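Local coordinates for hypothetical protein (Parabacteroides merdae, PDB 4OO3) that is of unknown function but probably works as an NAD(P)-dependent oxidoreductase, pairing an N-terminal Rossmann fold with a C-terminal oxidoreductase domain, at residues V35-T45 and A68-Y79. Sequence-based numbering, arbitrary orientation.
Sequences VSKDVYVYAPT and AWNEIVYTGDDY
Strands 38-43 and 70-75 are the parallel strands of a beta-alpha-beta unit at one margin of the Rossmann-fold sheet, with helix 47-61 making the crossover and 70-75 as one of the sheet's two edge strands. Asp38 pairs with Asn70 and the register holds through Ala43 with Thr75. The backbone bonds alternate between the strands, from Asn70 N to Lys37 O (2.8 Å) as far as Gly76 N to Ala43 O (3.2 Å). A water donates to both Val41 O and Ile72 O, 2.7 Å from the latter, and sits over one face of the Tyr42 ring.

On the face that carries Asp38, Tyr40 and Tyr42, Asn70 ND2 gives a nearly straight bond to Asp38 OD1 (2.8 Å), reaching it from above the carboxylate plane. Ile72 runs beside Tyr40 and sets CD1 against the ring at CE1 (3.3 Å), while the Tyr42 side chain crosses that of Tyr74 at about a right angle, CD2 meeting Tyr74 CB at 3.8 Å, and sends its hydroxyl to Glu86. Helix 47-61 packs on the other face, touching Ala43 and Glu71. Here Glu71, bent at chi2 (-74°), lies alongside Val39, with OE2 by Val39 CB (3.4 Å) and OE1 by Val41 CG2; Trp69 lies against Val35 and Val39, with Ser36 O and Lys37 O at its indole edge and NE1 bonded to Gln28 O.

Beyond the strand ends the chain turns from Gly76 into helix 79-86. Tyr79 CB packs against Ala43 N, chi1 (60°) swings the ring across Ala43 C and Pro44, and the hydroxyl bonds to that of Tyr104. A CH-pi contact closes this end, Pro44 CD standing over one face of the Tyr79 ring, 3.6 Å from its centroid.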
# COMPACT_ATOMS: atom_id res chain seq x y z
N VAL A 35 -16.74 9.79 13.46
CA VAL A 35 -15.68 10.79 13.48
C VAL A 35 -16.21 12.20 13.74
O VAL A 35 -17.03 12.73 12.97
CB VAL A 35 -14.84 10.76 12.19
CG1 VAL A 35 -13.69 11.74 12.29
CG2 VAL A 35 -14.31 9.35 11.95
N SER A 36 -15.74 12.78 14.84
CA SER A 36 -16.10 14.14 15.22
C SER A 36 -15.68 15.10 14.13
O SER A 36 -14.62 14.94 13.53
CB SER A 36 -15.42 14.51 16.55
OG SER A 36 -15.19 15.90 16.64
N LYS A 37 -16.52 16.10 13.87
CA LYS A 37 -16.24 17.10 12.84
C LYS A 37 -15.03 17.96 13.16
O LYS A 37 -14.41 18.51 12.24
CB LYS A 37 -17.45 17.98 12.59
CG LYS A 37 -18.37 17.46 11.50
CD LYS A 37 -19.09 16.19 11.88
CE LYS A 37 -19.97 15.74 10.73
NZ LYS A 37 -20.92 14.67 11.13
N ASP A 38 -14.69 18.09 14.44
CA ASP A 38 -13.53 18.87 14.88
C ASP A 38 -12.28 18.03 14.72
O ASP A 38 -12.16 16.96 15.32
CB ASP A 38 -13.67 19.31 16.34
CG ASP A 38 -14.79 20.33 16.55
OD1 ASP A 38 -15.13 21.08 15.62
OD2 ASP A 38 -15.32 20.39 17.68
N VAL A 39 -11.35 18.51 13.91
CA VAL A 39 -10.13 17.80 13.61
C VAL A 39 -8.93 18.67 13.98
O VAL A 39 -8.86 19.84 13.62
CB VAL A 39 -10.08 17.38 12.13
CG1 VAL A 39 -8.74 16.74 11.77
CG2 VAL A 39 -11.24 16.44 11.81
N TYR A 40 -7.97 18.07 14.68
CA TYR A 40 -6.82 18.81 15.18
C TYR A 40 -5.59 18.56 14.31
O TYR A 40 -5.12 17.43 14.21
CB TYR A 40 -6.59 18.43 16.65
CG TYR A 40 -7.79 18.76 17.50
CD1 TYR A 40 -7.97 20.04 17.99
CD2 TYR A 40 -8.78 17.81 17.75
CE1 TYR A 40 -9.08 20.38 18.75
CE2 TYR A 40 -9.91 18.14 18.51
CZ TYR A 40 -10.05 19.43 19.00
OH TYR A 40 -11.15 19.78 19.75
N VAL A 41 -5.11 19.62 13.67
CA VAL A 41 -3.93 19.55 12.81
C VAL A 41 -2.72 20.19 13.50
O VAL A 41 -2.80 21.31 14.01
CB VAL A 41 -4.19 20.29 11.47
CG1 VAL A 41 -2.93 20.35 10.61
CG2 VAL A 41 -5.33 19.63 10.70
N TYR A 42 -1.59 19.47 13.51
CA TYR A 42 -0.31 20.00 13.97
C TYR A 42 0.73 19.75 12.90
O TYR A 42 0.94 18.61 12.47
CB TYR A 42 0.12 19.30 15.26
CG TYR A 42 -0.85 19.47 16.39
CD1 TYR A 42 -1.95 18.64 16.50
CD2 TYR A 42 -0.68 20.46 17.35
CE1 TYR A 42 -2.87 18.79 17.53
CE2 TYR A 42 -1.59 20.62 18.39
CZ TYR A 42 -2.68 19.77 18.46
OH TYR A 42 -3.60 19.89 19.47
N ALA A 43 1.41 20.80 12.48
CA ALA A 43 2.35 20.68 11.37
C ALA A 43 3.31 21.85 11.34
O ALA A 43 2.98 22.93 11.81
CB ALA A 43 1.58 20.61 10.06
N PRO A 44 4.50 21.65 10.76
CA PRO A 44 5.29 22.83 10.47
C PRO A 44 4.58 23.67 9.41
O PRO A 44 3.75 23.15 8.65
CB PRO A 44 6.60 22.25 9.93
CG PRO A 44 6.21 20.94 9.33
CD PRO A 44 5.07 20.43 10.16
N THR A 45 4.87 24.97 9.38
CA THR A 45 4.33 25.85 8.35
C THR A 45 4.87 25.38 7.01
O THR A 45 5.93 24.77 6.95
CB THR A 45 4.78 27.30 8.56
OG1 THR A 45 6.21 27.36 8.59
CG2 THR A 45 4.23 27.88 9.87
N ALA A 68 -18.23 18.44 6.47
CA ALA A 68 -18.33 19.61 7.33
C ALA A 68 -17.21 19.60 8.38
O ALA A 68 -17.47 19.79 9.57
CB ALA A 68 -19.69 19.66 8.00
N TRP A 69 -15.97 19.39 7.93
CA TRP A 69 -14.83 19.31 8.84
C TRP A 69 -14.45 20.69 9.36
O TRP A 69 -14.40 21.65 8.60
CB TRP A 69 -13.61 18.70 8.17
CG TRP A 69 -13.86 17.36 7.61
CD1 TRP A 69 -13.88 17.02 6.29
CD2 TRP A 69 -14.16 16.16 8.33
NE1 TRP A 69 -14.16 15.69 6.15
CE2 TRP A 69 -14.33 15.13 7.38
CE3 TRP A 69 -14.27 15.85 9.69
CZ2 TRP A 69 -14.63 13.82 7.75
CZ3 TRP A 69 -14.57 14.54 10.05
CH2 TRP A 69 -14.74 13.54 9.08
N ASN A 70 -14.19 20.76 10.67
CA ASN A 70 -13.66 21.95 11.30
C ASN A 70 -12.19 21.73 11.65
O ASN A 70 -11.87 21.06 12.64
CB ASN A 70 -14.45 22.27 12.56
CG ASN A 70 -13.93 23.48 13.28
OD1 ASN A 70 -13.38 24.40 12.67
ND2 ASN A 70 -14.09 23.50 14.60
N GLU A 71 -11.30 22.27 10.83
CA GLU A 71 -9.88 22.06 10.99
C GLU A 71 -9.31 23.08 11.98
O GLU A 71 -9.17 24.26 11.67
CB GLU A 71 -9.17 22.15 9.64
CG GLU A 71 -9.68 21.15 8.61
CD GLU A 71 -9.23 19.73 8.89
OE1 GLU A 71 -8.01 19.50 8.96
OE2 GLU A 71 -10.10 18.84 9.01
N ILE A 72 -9.02 22.62 13.19
CA ILE A 72 -8.39 23.45 14.21
C ILE A 72 -6.89 23.28 14.06
O ILE A 72 -6.33 22.28 14.48
CB ILE A 72 -8.84 23.04 15.62
CG1 ILE A 72 -10.37 23.12 15.73
CG2 ILE A 72 -8.19 23.94 16.65
CD1 ILE A 72 -10.96 22.29 16.85
N VAL A 73 -6.25 24.28 13.47
CA VAL A 73 -4.88 24.15 12.99
C VAL A 73 -3.86 24.79 13.92
O VAL A 73 -4.08 25.88 14.44
CB VAL A 73 -4.74 24.80 11.60
CG1 VAL A 73 -3.30 24.69 11.08
CG2 VAL A 73 -5.73 24.17 10.62
N TYR A 74 -2.75 24.09 14.13
CA TYR A 74 -1.57 24.65 14.76
C TYR A 74 -0.35 24.43 13.87
O TYR A 74 0.00 23.28 13.57
CB TYR A 74 -1.29 24.01 16.11
CG TYR A 74 -0.07 24.63 16.74
CD1 TYR A 74 -0.19 25.77 17.53
CD2 TYR A 74 1.20 24.11 16.51
CE1 TYR A 74 0.92 26.36 18.09
CE2 TYR A 74 2.32 24.69 17.07
CZ TYR A 74 2.17 25.82 17.86
OH TYR A 74 3.27 26.41 18.42
N THR A 75 0.29 25.52 13.46
CA THR A 75 1.54 25.41 12.72
C THR A 75 2.66 26.10 13.48
O THR A 75 2.48 27.18 14.03
CB THR A 75 1.41 25.94 11.27
OG1 THR A 75 0.98 27.30 11.28
CG2 THR A 75 0.42 25.10 10.49
N GLY A 76 3.81 25.45 13.53
CA GLY A 76 4.98 25.95 14.24
C GLY A 76 6.06 24.89 14.29
O GLY A 76 5.80 23.72 14.05
N ASP A 77 7.29 25.30 14.59
CA ASP A 77 8.41 24.36 14.74
C ASP A 77 8.13 23.30 15.81
O ASP A 77 8.58 22.16 15.68
CB ASP A 77 9.69 25.10 15.13
CG ASP A 77 10.19 26.02 14.03
OD1 ASP A 77 10.21 25.62 12.85
OD2 ASP A 77 10.60 27.16 14.37
N ASP A 78 7.38 23.67 16.84
CA ASP A 78 7.10 22.78 17.96
C ASP A 78 5.79 22.01 17.80
O ASP A 78 5.14 21.68 18.80
CB ASP A 78 7.06 23.60 19.26
CG ASP A 78 5.96 24.68 19.25
OD1 ASP A 78 5.40 24.98 18.18
OD2 ASP A 78 5.67 25.22 20.33
N TYR A 79 5.39 21.74 16.56
CA TYR A 79 4.10 21.08 16.28
C TYR A 79 3.92 19.76 17.04
O TYR A 79 2.85 19.53 17.63
CB TYR A 79 3.88 20.88 14.76
CG TYR A 79 4.93 20.01 14.09
CD1 TYR A 79 4.76 18.63 13.99
CD2 TYR A 79 6.08 20.56 13.55
CE1 TYR A 79 5.71 17.83 13.39
CE2 TYR A 79 7.05 19.78 12.95
CZ TYR A 79 6.85 18.42 12.87
OH TYR A 79 7.81 17.65 12.28
O HOH W 1 -4.46 21.77 16.42